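PDB 1T9F: protein 1d10 from Caenorhabditis elegans, which is of unknown function but has the MIR-repeat beta-trefoil fold of the SDF2 family and, being made with a signal peptide, probably works in the secretory pathway. Local coordinates for residues Glu4-Thr8 and Glu125-Ser129; Val40-Lys44 and Ile154-Val160; Phe56-Asn60 and Ser111-Asp116. All coordinates share one frame; numbering follows the deposited sequence.

Interaction 1 (Glu4-Thr8 and Glu125-Ser129); sequences EDFVT and EWLES
The backbones of Phe6 and Leu127 meet in a single beta bridge, CA to CA 4.0 Å, that joins the N-terminal lead into the beta-trefoil to the loop between barrel strands 117-120 and 131-136. Two backbone bonds frame it: Val7 N gives to Trp126 O at 2.7 Å, and Glu128 N gives to Asp5 O at 3.0 Å. Val7 points at the other segment and sets CG2 squarely over the five-membered ring of Trp126, a CH-pi contact 3.5 Å from the centroid and only 5° off the normal. Its CG1, anti to the backbone N, reaches the six-membered part of the same indole near CE3. Beside the bridge, the Phe6 ring and the Glu125 side chain run side by side in the same direction, CD2 to OE1 3.9 Å, with their planes 24° apart. Asp5 crosses Leu127 at about a right angle, its OD2 3.4 Å from Leu127 CB. Farther in, Phe132 meets the indole edge-to-face, and Ile55 of strand 53-57 touches both Val7 and Trp126. Within the loop, Leu127 N donates to OE1 of Glu130.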
ATOM      1  N   GLU A   4     -15.546  12.687 -11.894  1.00 59.67           N
ATOM      2  CA  GLU A   4     -15.432  11.399 -12.564  1.00 59.63           C
ATOM      3  C   GLU A   4     -13.975  11.048 -12.864  1.00 56.26           C
ATOM      4  O   GLU A   4     -13.677  10.328 -13.815  1.00 53.06           O
ATOM      5  CB  GLU A   4     -16.268  11.406 -13.854  1.00 65.14           C
ATOM      6  CG  GLU A   4     -16.406  10.043 -14.525  1.00 73.21           C
ATOM      7  CD  GLU A   4     -17.546   9.987 -15.528  1.00 82.25           C
ATOM      8  OE1 GLU A   4     -17.716   8.932 -16.178  1.00 86.14           O
ATOM      9  OE2 GLU A   4     -18.277  10.992 -15.666  1.00 85.38           O
ATOM     10  N   ASP A   5     -13.068  11.565 -12.041  1.00 55.49           N
ATOM     11  CA  ASP A   5     -11.643  11.285 -12.193  1.00 55.29           C
ATOM     12  C   ASP A   5     -11.303  10.158 -11.220  1.00 51.70           C
ATOM     13  O   ASP A   5     -10.234  10.141 -10.609  1.00 53.18           O
ATOM     14  CB  ASP A   5     -10.809  12.533 -11.866  1.00 53.20           C
ATOM     15  CG  ASP A   5     -10.894  12.941 -10.397  1.00 63.37           C
ATOM     16  OD1 ASP A   5     -10.256  13.950 -10.024  1.00 67.71           O
ATOM     17  OD2 ASP A   5     -11.593  12.262  -9.613  1.00 66.79           O
ATOM     18  N   PHE A   6     -12.228   9.213 -11.088  1.00 46.37           N
ATOM     19  CA  PHE A   6     -12.062   8.093 -10.172  1.00 43.02           C
ATOM     20  C   PHE A   6     -10.967   7.096 -10.516  1.00 37.35           C
ATOM     21  O   PHE A   6     -10.564   6.955 -11.667  1.00 34.94           O
ATOM     22  CB  PHE A   6     -13.391   7.350 -10.004  1.00 48.23           C
ATOM     23  CG  PHE A   6     -14.094   7.060 -11.297  1.00 50.75           C
ATOM     24  CD1 PHE A   6     -13.519   6.229 -12.250  1.00 54.74           C
ATOM     25  CD2 PHE A   6     -15.339   7.618 -11.559  1.00 55.97           C
ATOM     26  CE1 PHE A   6     -14.178   5.956 -13.453  1.00 64.32           C
ATOM     27  CE2 PHE A   6     -16.005   7.352 -12.755  1.00 60.96           C
ATOM     28  CZ  PHE A   6     -15.422   6.519 -13.704  1.00 60.70           C
ATOM     29  N   VAL A   7     -10.490   6.411  -9.483  1.00 35.80           N
ATOM     30  CA  VAL A   7      -9.451   5.401  -9.615  1.00 27.22           C
ATOM     31  C   VAL A   7     -10.142   4.143 -10.116  1.00 30.24           C
ATOM     32  O   VAL A   7     -11.200   3.771  -9.608  1.00 28.59           O
ATOM     33  CB  VAL A   7      -8.795   5.120  -8.252  1.00 29.39           C
ATOM     34  CG1 VAL A   7      -7.700   4.092  -8.408  1.00 24.16           C
ATOM     35  CG2 VAL A   7      -8.240   6.414  -7.671  1.00 28.87           C
ATOM     36  N   THR A   8      -9.542   3.486 -11.103  1.00 28.75           N
ATOM     37  CA  THR A   8     -10.148   2.300 -11.694  1.00 27.43           C
ATOM     38  C   THR A   8      -9.422   0.985 -11.443  1.00 24.58           C
ATOM     39  O   THR A   8      -8.221   0.953 -11.168  1.00 18.26           O
ATOM     40  CB  THR A   8     -10.308   2.488 -13.212  1.00 29.95           C
ATOM     41  OG1 THR A   8      -9.013   2.573 -13.820  1.00 34.53           O
ATOM     42  CG2 THR A   8     -11.080   3.772 -13.507  1.00 30.45           C
ATOM     43  N   GLU A 125     -16.775   6.648  -4.268  1.00 54.21           N
ATOM     44  CA  GLU A 125     -16.107   6.466  -5.542  1.00 52.06           C
ATOM     45  C   GLU A 125     -14.733   7.110  -5.422  1.00 45.56           C
ATOM     46  O   GLU A 125     -14.594   8.334  -5.467  1.00 34.20           O
ATOM     47  CB  GLU A 125     -16.912   7.092  -6.685  1.00 54.27           C
ATOM     48  CG  GLU A 125     -16.976   6.186  -7.904  1.00 55.72           C
ATOM     49  CD  GLU A 125     -18.065   6.571  -8.885  1.00 58.85           C
ATOM     50  OE1 GLU A 125     -18.300   5.785  -9.825  1.00 59.37           O
ATOM     51  OE2 GLU A 125     -18.682   7.648  -8.723  1.00 59.38           O
ATOM     52  N   TRP A 126     -13.733   6.256  -5.231  1.00 33.59           N
ATOM     53  CA  TRP A 126     -12.347   6.662  -5.083  1.00 28.16           C
ATOM     54  C   TRP A 126     -11.940   7.639  -6.173  1.00 30.22           C
ATOM     55  O   TRP A 126     -11.818   7.260  -7.333  1.00 32.16           O
ATOM     56  CB  TRP A 126     -11.462   5.417  -5.137  1.00 35.04           C
ATOM     57  CG  TRP A 126     -10.053   5.614  -4.688  1.00 32.61           C
ATOM     58  CD1 TRP A 126      -9.480   6.771  -4.242  1.00 36.35           C
ATOM     59  CD2 TRP A 126      -9.035   4.612  -4.632  1.00 29.98           C
ATOM     60  NE1 TRP A 126      -8.161   6.548  -3.912  1.00 36.35           N
ATOM     61  CE2 TRP A 126      -7.861   5.231  -4.141  1.00 29.32           C
ATOM     62  CE3 TRP A 126      -8.999   3.248  -4.952  1.00 26.81           C
ATOM     63  CZ2 TRP A 126      -6.665   4.529  -3.962  1.00 25.27           C
ATOM     64  CZ3 TRP A 126      -7.807   2.552  -4.774  1.00 18.38           C
ATOM     65  CH2 TRP A 126      -6.656   3.196  -4.283  1.00 25.18           C
ATOM     66  N   LEU A 127     -11.733   8.898  -5.790  1.00 28.93           N
ATOM     67  CA  LEU A 127     -11.333   9.942  -6.731  1.00 33.55           C
ATOM     68  C   LEU A 127      -9.820  10.133  -6.654  1.00 37.58           C
ATOM     69  O   LEU A 127      -9.234  10.137  -5.569  1.00 38.21           O
ATOM     70  CB  LEU A 127     -12.034  11.261  -6.392  1.00 36.54           C
ATOM     71  CG  LEU A 127     -13.562  11.264  -6.268  1.00 39.91           C
ATOM     72  CD1 LEU A 127     -14.026  12.630  -5.779  1.00 37.99           C
ATOM     73  CD2 LEU A 127     -14.202  10.923  -7.606  1.00 38.87           C
ATOM     74  N   GLU A 128      -9.191  10.295  -7.810  1.00 35.71           N
ATOM     75  CA  GLU A 128      -7.750  10.471  -7.882  1.00 33.26           C
ATOM     76  C   GLU A 128      -7.271  11.758  -7.212  1.00 40.18           C
ATOM     77  O   GLU A 128      -6.083  11.911  -6.925  1.00 31.21           O
ATOM     78  CB  GLU A 128      -7.314  10.459  -9.347  1.00 43.38           C
ATOM     79  CG  GLU A 128      -5.813  10.485  -9.558  1.00 54.33           C
ATOM     80  CD  GLU A 128      -5.435  10.157 -10.988  1.00 57.84           C
ATOM     81  OE1 GLU A 128      -5.937   9.134 -11.502  1.00 61.08           O
ATOM     82  OE2 GLU A 128      -4.638  10.910 -11.589  1.00 59.41           O
ATOM     83  N   SER A 129      -8.204  12.669  -6.949  1.00 38.98           N
ATOM     84  CA  SER A 129      -7.881  13.961  -6.346  1.00 42.25           C
ATOM     85  C   SER A 129      -8.073  14.028  -4.836  1.00 43.42           C
ATOM     86  O   SER A 129      -7.898  15.087  -4.231  1.00 45.87           O
ATOM     87  CB  SER A 129      -8.741  15.046  -6.985  1.00 46.08           C
ATOM     88  OG  SER A 129     -10.104  14.841  -6.651  1.00 45.05           O
TER

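Interaction 2 (Val40-Lys44 and Ile154-Val160); sequences VTAVK and IHGQREV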
ATOM      1  N   VAL A  40       8.642  -3.560   2.442  1.00 22.74           N
ATOM      2  CA  VAL A  40       7.882  -2.493   1.799  1.00 18.26           C
ATOM      3  C   VAL A  40       8.333  -1.208   2.471  1.00 17.40           C
ATOM      4  O   VAL A  40       8.413  -1.142   3.695  1.00 22.30           O
ATOM      5  CB  VAL A  40       6.364  -2.650   2.024  1.00 19.67           C
ATOM      6  CG1 VAL A  40       5.628  -1.404   1.523  1.00 13.08           C
ATOM      7  CG2 VAL A  40       5.857  -3.890   1.299  1.00 18.01           C
ATOM      8  N   THR A  41       8.639  -0.192   1.677  1.00 19.62           N
ATOM      9  CA  THR A  41       9.084   1.085   2.222  1.00 17.41           C
ATOM     10  C   THR A  41       8.418   2.237   1.481  1.00 16.60           C
ATOM     11  O   THR A  41       7.520   2.033   0.661  1.00 17.67           O
ATOM     12  CB  THR A  41      10.602   1.267   2.042  1.00 22.94           C
ATOM     13  OG1 THR A  41      10.886   1.474   0.647  1.00 15.08           O
ATOM     14  CG2 THR A  41      11.359   0.025   2.536  1.00 17.23           C
ATOM     15  N   ALA A  42       8.868   3.452   1.785  1.00 16.39           N
ATOM     16  CA  ALA A  42       8.381   4.646   1.116  1.00 16.69           C
ATOM     17  C   ALA A  42       9.646   5.406   0.742  1.00 19.41           C
ATOM     18  O   ALA A  42      10.512   5.636   1.591  1.00 19.59           O
ATOM     19  CB  ALA A  42       7.507   5.473   2.041  1.00 20.71           C
ATOM     20  N   VAL A  43       9.749   5.801  -0.522  1.00 14.96           N
ATOM     21  CA  VAL A  43      10.938   6.494  -1.001  1.00 21.07           C
ATOM     22  C   VAL A  43      10.758   7.947  -1.423  1.00 16.54           C
ATOM     23  O   VAL A  43       9.771   8.308  -2.060  1.00 18.70           O
ATOM     24  CB  VAL A  43      11.547   5.730  -2.194  1.00 16.05           C
ATOM     25  CG1 VAL A  43      12.008   4.355  -1.735  1.00 22.34           C
ATOM     26  CG2 VAL A  43      10.507   5.587  -3.305  1.00 15.79           C
ATOM     27  N   LYS A  44      11.736   8.770  -1.061  1.00 25.55           N
ATOM     28  CA  LYS A  44      11.754  10.179  -1.423  1.00 31.01           C
ATOM     29  C   LYS A  44      12.590  10.213  -2.699  1.00 37.98           C
ATOM     30  O   LYS A  44      13.643  10.839  -2.765  1.00 50.47           O
ATOM     31  CB  LYS A  44      12.405  10.998  -0.299  1.00 35.64           C
ATOM     32  CG  LYS A  44      12.798  12.427  -0.664  1.00 50.20           C
ATOM     33  CD  LYS A  44      11.658  13.213  -1.296  1.00 55.71           C
ATOM     34  CE  LYS A  44      12.119  14.618  -1.682  1.00 60.22           C
ATOM     35  NZ  LYS A  44      13.305  14.596  -2.596  1.00 52.14           N
ATOM     36  N   ILE A 154      19.328   0.261   2.189  1.00 24.66           N
ATOM     37  CA  ILE A 154      18.217   1.068   1.675  1.00 25.37           C
ATOM     38  C   ILE A 154      18.139   2.352   2.489  1.00 24.11           C
ATOM     39  O   ILE A 154      17.078   2.728   2.985  1.00 26.04           O
ATOM     40  CB  ILE A 154      16.865   0.301   1.793  1.00 23.12           C
ATOM     41  CG1 ILE A 154      16.710  -0.278   3.200  1.00 21.38           C
ATOM     42  CG2 ILE A 154      16.797  -0.806   0.743  1.00 21.28           C
ATOM     43  CD1 ILE A 154      15.348  -0.938   3.461  1.00 24.83           C
ATOM     44  N   HIS A 155      19.280   3.022   2.610  1.00 24.41           N
ATOM     45  CA  HIS A 155      19.397   4.251   3.381  1.00 19.18           C
ATOM     46  C   HIS A 155      18.445   5.388   3.040  1.00 17.58           C
ATOM     47  O   HIS A 155      18.334   5.810   1.891  1.00 19.98           O
ATOM     48  CB  HIS A 155      20.840   4.763   3.303  1.00 30.56           C
ATOM     49  CG  HIS A 155      21.046   6.091   3.958  1.00 27.69           C
ATOM     50  ND1 HIS A 155      20.686   7.279   3.360  1.00 28.94           N
ATOM     51  CD2 HIS A 155      21.555   6.418   5.170  1.00 25.57           C
ATOM     52  CE1 HIS A 155      20.962   8.282   4.174  1.00 27.31           C
ATOM     53  NE2 HIS A 155      21.490   7.786   5.280  1.00 27.47           N
ATOM     54  N   GLY A 156      17.772   5.896   4.065  1.00 19.47           N
ATOM     55  CA  GLY A 156      16.857   7.005   3.878  1.00 24.14           C
ATOM     56  C   GLY A 156      15.426   6.619   3.548  1.00 25.33           C
ATOM     57  O   GLY A 156      14.543   7.474   3.547  1.00 28.06           O
ATOM     58  N   GLN A 157      15.184   5.348   3.258  1.00 20.96           N
ATOM     59  CA  GLN A 157      13.830   4.912   2.930  1.00 17.60           C
ATOM     60  C   GLN A 157      12.996   4.826   4.207  1.00 21.38           C
ATOM     61  O   GLN A 157      13.482   4.379   5.250  1.00 21.39           O
ATOM     62  CB  GLN A 157      13.880   3.569   2.199  1.00 23.06           C
ATOM     63  CG  GLN A 157      14.569   3.674   0.838  1.00 23.13           C
ATOM     64  CD  GLN A 157      14.514   2.398   0.030  1.00 19.14           C
ATOM     65  OE1 GLN A 157      13.544   1.651   0.094  1.00 20.30           O
ATOM     66  NE2 GLN A 157      15.553   2.156  -0.764  1.00 26.10           N
ATOM     67  N   ARG A 158      11.746   5.272   4.132  1.00 20.95           N
ATOM     68  CA  ARG A 158      10.874   5.269   5.305  1.00 23.16           C
ATOM     69  C   ARG A 158      10.220   3.927   5.616  1.00 22.67           C
ATOM     70  O   ARG A 158       9.827   3.188   4.710  1.00 19.49           O
ATOM     71  CB  ARG A 158       9.788   6.339   5.160  1.00 25.76           C
ATOM     72  CG  ARG A 158      10.304   7.777   5.135  1.00 22.12           C
ATOM     73  CD  ARG A 158      10.903   8.141   3.789  1.00 24.32           C
ATOM     74  NE  ARG A 158      10.958   9.587   3.578  1.00 28.43           N
ATOM     75  CZ  ARG A 158      11.908  10.388   4.046  1.00 40.37           C
ATOM     76  NH1 ARG A 158      12.908   9.895   4.761  1.00 41.82           N
ATOM     77  NH2 ARG A 158      11.858  11.694   3.796  1.00 39.87           N
ATOM     78  N   GLU A 159      10.110   3.619   6.909  1.00 17.81           N
ATOM     79  CA  GLU A 159       9.487   2.373   7.340  1.00 24.64           C
ATOM     80  C   GLU A 159       7.974   2.480   7.179  1.00 19.11           C
ATOM     81  O   GLU A 159       7.366   3.475   7.577  1.00 21.73           O
ATOM     82  CB  GLU A 159       9.820   2.069   8.811  1.00 28.23           C
ATOM     83  CG  GLU A 159       9.089   0.842   9.362  1.00 28.48           C
ATOM     84  CD  GLU A 159       9.243   0.673  10.873  1.00 37.76           C
ATOM     85  OE1 GLU A 159       9.253   1.696  11.591  1.00 25.51           O
ATOM     86  OE2 GLU A 159       9.335  -0.483  11.340  1.00 29.77           O
ATOM     87  N   VAL A 160       7.387   1.455   6.571  1.00 22.11           N
ATOM     88  CA  VAL A 160       5.950   1.373   6.356  1.00 16.88           C
ATOM     89  C   VAL A 160       5.439   0.280   7.302  1.00 16.94           C
ATOM     90  O   VAL A 160       5.989  -0.830   7.343  1.00 21.65           O
ATOM     91  CB  VAL A 160       5.626   0.974   4.900  1.00 20.80           C
ATOM     92  CG1 VAL A 160       4.128   0.729   4.751  1.00 19.35           C
ATOM     93  CG2 VAL A 160       6.078   2.068   3.936  1.00 14.44           C
TER
HETATM   94  O   HOH W   1       8.909  -0.911   6.239  1.00 24.38           O
HETATM   95  O   HOH W   2      14.000   7.303   0.250  1.00 38.44           O
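The hairpin cap of the beta-trefoil brings together strands from different MIR repeats, and here strand 38-43 of the first repeat pairs with strand 158-163 of the third. The short segments run antiparallel with a marked twist, 139° between their directions. Ala42 and Arg158 form a hydrogen-bonded pair: Arg158 N gives to Ala42 O at 2.8 Å, while the return bond from Ala42 N to Arg158 O is longer, 3.1 Å, and more bent. Both side chains lie on one face of the sheet, CB to CB 4.0 Å. Beyond this pair the backbones separate, and a water takes over, giving to Val40 O at 2.6 Å and accepting from Val160 N at 2.8 Å. Val160 leans back toward the partner strand and rests CG2 on the carbonyl carbon of Thr41, 3.4 Å away.

On the far side of Ala42, Gln157 closes a type II turn that starts at Ile154, with Gly156 at its third position. The Gln157 side chain extends toward strand 38-43 and lies alongside Val43, whose CG1 is 3.6 Å from Gln157 CD. Arg158 bends at its second torsion, bringing CD near Ala42 O, and the CB of Lys44 sits over one guanidinium face. The main charged partner of Arg158 is Asp20, which forms a salt bridge with NE. Leu145 of strand 142-146, which also pairs with 158-163, touches the side chains of Ala42 and Val160. The hydroxyl of Thr41, set between its own N and carbonyl carbon (chi1 71°), reaches across to Gln157: OG1 donates to OE1 at 2.7 Å, in the plane of the amide carbonyl.

Interaction 3 (Phe56-Asn60 and Ser111-Asp116); sequences FPALN and SDTGDD
Leu59 and Asp116 both point across the contact: the Asp116 carboxylate meets the backbone N of Leu59, while the Leu59 isobutyl group reaches residues 111-113. Asp116 OD1 accepts the amide of Leu59 through its syn lone pair, 2.8 Å from Leu59 N and almost straight at 170°. The other oxygen, OD2, accepts from a water at 2.7 Å, and that water accepts from Asn60 N at 3.0 Å, so one carboxylate serves two successive backbone N-H groups, the first directly and the second through the water. Leu59 CB lies 3.6 Å from OD1, and Ala58 brings its CA and CB up to the same oxygen.

With CG anti to the backbone N (chi1 178°), Leu59 spreads its two methyls over the opposite loop: CD1 is 3.5 Å from Ser111 O, and CD2 is 3.7 Å from Thr113 CG2. In the beta-trefoil these segments are the outgoing end of barrel strand 53-57 and the loop leading into barrel strand 117-120. Strand 74-79 runs between those two strands, and its Arg76 bonds to both segments, to Pro57 O through NE and to Ser111 OG through NH1.

Within residues 111-116 the loop is cross-bonded. Asp112 forms an Asx turn, its OD1 accepting from Gly114 N, at the start of the 3-10 segment 113-115. Asp115 reaches back to Ser111 and Asp112, and its OD2 receives two bonds from different directions: Ser111 OG approaches at 2.6 Å on the anti lone pair, and Asp112 N comes at 3.3 Å from 56° above the carboxylate plane. The remaining oxygen of Asp115, OD1, is hydrogen-bonded to ND1 of His87 on strand 85-89.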
ATOM      1  N   PHE A  56      -5.943  -4.329  -7.797  1.00 18.79           N
ATOM      2  CA  PHE A  56      -6.639  -5.578  -8.093  1.00 17.95           C
ATOM      3  C   PHE A  56      -7.920  -5.664  -7.268  1.00 22.55           C
ATOM      4  O   PHE A  56      -8.017  -5.057  -6.202  1.00 16.92           O
ATOM      5  CB  PHE A  56      -5.770  -6.785  -7.721  1.00 18.01           C
ATOM      6  CG  PHE A  56      -4.929  -7.309  -8.849  1.00 19.86           C
ATOM      7  CD1 PHE A  56      -3.923  -6.535  -9.406  1.00 17.42           C
ATOM      8  CD2 PHE A  56      -5.145  -8.588  -9.350  1.00 28.23           C
ATOM      9  CE1 PHE A  56      -3.136  -7.027 -10.447  1.00 22.82           C
ATOM     10  CE2 PHE A  56      -4.361  -9.092 -10.397  1.00 28.46           C
ATOM     11  CZ  PHE A  56      -3.356  -8.308 -10.941  1.00 23.30           C
ATOM     12  N   PRO A  57      -8.922  -6.422  -7.749  1.00 25.91           N
ATOM     13  CA  PRO A  57     -10.157  -6.531  -6.963  1.00 24.76           C
ATOM     14  C   PRO A  57      -9.803  -7.346  -5.724  1.00 19.25           C
ATOM     15  O   PRO A  57      -8.745  -7.981  -5.690  1.00 20.25           O
ATOM     16  CB  PRO A  57     -11.104  -7.269  -7.909  1.00 25.61           C
ATOM     17  CG  PRO A  57     -10.168  -8.139  -8.707  1.00 25.49           C
ATOM     18  CD  PRO A  57      -9.015  -7.201  -8.999  1.00 23.57           C
ATOM     19  N   ALA A  58     -10.662  -7.318  -4.708  1.00 16.75           N
ATOM     20  CA  ALA A  58     -10.410  -8.060  -3.475  1.00 23.14           C
ATOM     21  C   ALA A  58     -10.216  -9.547  -3.773  1.00 21.34           C
ATOM     22  O   ALA A  58     -10.640 -10.028  -4.825  1.00 19.00           O
ATOM     23  CB  ALA A  58     -11.568  -7.861  -2.505  1.00 19.46           C
ATOM     24  N   LEU A  59      -9.582 -10.268  -2.851  1.00 19.96           N
ATOM     25  CA  LEU A  59      -9.324 -11.699  -3.047  1.00 28.31           C
ATOM     26  C   LEU A  59     -10.532 -12.484  -3.537  1.00 32.85           C
ATOM     27  O   LEU A  59     -10.425 -13.278  -4.474  1.00 35.59           O
ATOM     28  CB  LEU A  59      -8.809 -12.351  -1.762  1.00 23.94           C
ATOM     29  CG  LEU A  59      -8.566 -13.863  -1.894  1.00 28.15           C
ATOM     30  CD1 LEU A  59      -7.423 -14.114  -2.866  1.00 34.86           C
ATOM     31  CD2 LEU A  59      -8.237 -14.465  -0.537  1.00 37.55           C
ATOM     32  N   ASN A  60     -11.684 -12.274  -2.913  1.00 29.54           N
ATOM     33  CA  ASN A  60     -12.874 -13.016  -3.324  1.00 40.63           C
ATOM     34  C   ASN A  60     -13.859 -12.201  -4.157  1.00 42.82           C
ATOM     35  O   ASN A  60     -15.068 -12.434  -4.121  1.00 39.17           O
ATOM     36  CB  ASN A  60     -13.567 -13.600  -2.090  1.00 47.65           C
ATOM     37  CG  ASN A  60     -12.687 -14.602  -1.355  1.00 54.90           C
ATOM     38  OD1 ASN A  60     -12.214 -15.580  -1.945  1.00 51.31           O
ATOM     39  ND2 ASN A  60     -12.460 -14.363  -0.067  1.00 46.54           N
ATOM     40  N   SER A 111      -1.880 -15.436  -3.422  1.00 22.32           N
ATOM     41  CA  SER A 111      -2.658 -14.410  -2.732  1.00 27.80           C
ATOM     42  C   SER A 111      -3.775 -14.962  -1.844  1.00 28.32           C
ATOM     43  O   SER A 111      -4.503 -15.874  -2.243  1.00 26.71           O
ATOM     44  CB  SER A 111      -3.252 -13.444  -3.758  1.00 31.02           C
ATOM     45  OG  SER A 111      -3.960 -12.389  -3.124  1.00 27.26           O
ATOM     46  N   ASP A 112      -3.894 -14.405  -0.639  1.00 27.76           N
ATOM     47  CA  ASP A 112      -4.934 -14.800   0.314  1.00 33.60           C
ATOM     48  C   ASP A 112      -5.594 -13.567   0.938  1.00 28.61           C
ATOM     49  O   ASP A 112      -5.290 -12.438   0.549  1.00 28.09           O
ATOM     50  CB  ASP A 112      -4.364 -15.707   1.418  1.00 27.91           C
ATOM     51  CG  ASP A 112      -3.281 -15.033   2.246  1.00 30.93           C
ATOM     52  OD1 ASP A 112      -3.353 -13.807   2.472  1.00 32.83           O
ATOM     53  OD2 ASP A 112      -2.357 -15.744   2.698  1.00 35.70           O
ATOM     54  N   THR A 113      -6.485 -13.779   1.906  1.00 26.65           N
ATOM     55  CA  THR A 113      -7.196 -12.671   2.561  1.00 25.17           C
ATOM     56  C   THR A 113      -6.265 -11.630   3.194  1.00 23.58           C
ATOM     57  O   THR A 113      -6.663 -10.485   3.429  1.00 20.37           O
ATOM     58  CB  THR A 113      -8.170 -13.188   3.659  1.00 21.23           C
ATOM     59  OG1 THR A 113      -7.434 -13.877   4.679  1.00 25.42           O
ATOM     60  CG2 THR A 113      -9.196 -14.126   3.060  1.00 31.36           C
ATOM     61  N   GLY A 114      -5.031 -12.032   3.477  1.00 19.33           N
ATOM     62  CA  GLY A 114      -4.076 -11.108   4.066  1.00 16.23           C
ATOM     63  C   GLY A 114      -3.673  -9.981   3.121  1.00 17.50           C
ATOM     64  O   GLY A 114      -3.039  -9.014   3.549  1.00 21.71           O
ATOM     65  N   ASP A 115      -4.033 -10.102   1.846  1.00 14.38           N
ATOM     66  CA  ASP A 115      -3.699  -9.089   0.847  1.00 14.69           C
ATOM     67  C   ASP A 115      -4.797  -8.032   0.679  1.00 22.75           C
ATOM     68  O   ASP A 115      -4.594  -7.049  -0.039  1.00 17.00           O
ATOM     69  CB  ASP A 115      -3.446  -9.730  -0.530  1.00 11.31           C
ATOM     70  CG  ASP A 115      -2.244 -10.673  -0.540  1.00 20.68           C
ATOM     71  OD1 ASP A 115      -1.280 -10.428   0.211  1.00 20.93           O
ATOM     72  OD2 ASP A 115      -2.263 -11.650  -1.324  1.00 19.47           O
ATOM     73  N   ASP A 116      -5.946  -8.239   1.334  1.00 16.29           N
ATOM     74  CA  ASP A 116      -7.076  -7.314   1.224  1.00 15.04           C
ATOM     75  C   ASP A 116      -6.970  -6.042   2.069  1.00 11.53           C
ATOM     76  O   ASP A 116      -6.706  -6.097   3.269  1.00 18.19           O
ATOM     77  CB  ASP A 116      -8.396  -8.016   1.589  1.00 21.95           C
ATOM     78  CG  ASP A 116      -8.834  -9.049   0.555  1.00 30.84           C
ATOM     79  OD1 ASP A 116      -8.443  -8.941  -0.631  1.00 24.55           O
ATOM     80  OD2 ASP A 116      -9.596  -9.968   0.936  1.00 28.43           O
TER
HETATM   81  O   HOH W   3     -11.888 -10.790  -0.279  1.00 21.32           O

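From the N terminus, residues 4-8 pair with 125-129, so interaction 1 closes a loop spanning the first two MIR repeats and brings the chain's start to the opening of the third. Residues 40-44 come next and find 154-160 late in the third repeat. Interaction 2 therefore crosses interaction 1, and it ties the hairpin cap together on the opposite side of the chain's centre. Residues 56-60 then meet 111-116. Interaction 3 is thus nested inside both larger loops and joins the end of strand 53-57 to the loop before strand 117-120. The three are separate, with nearest atoms of interactions 1 and 3 about 7 Å apart.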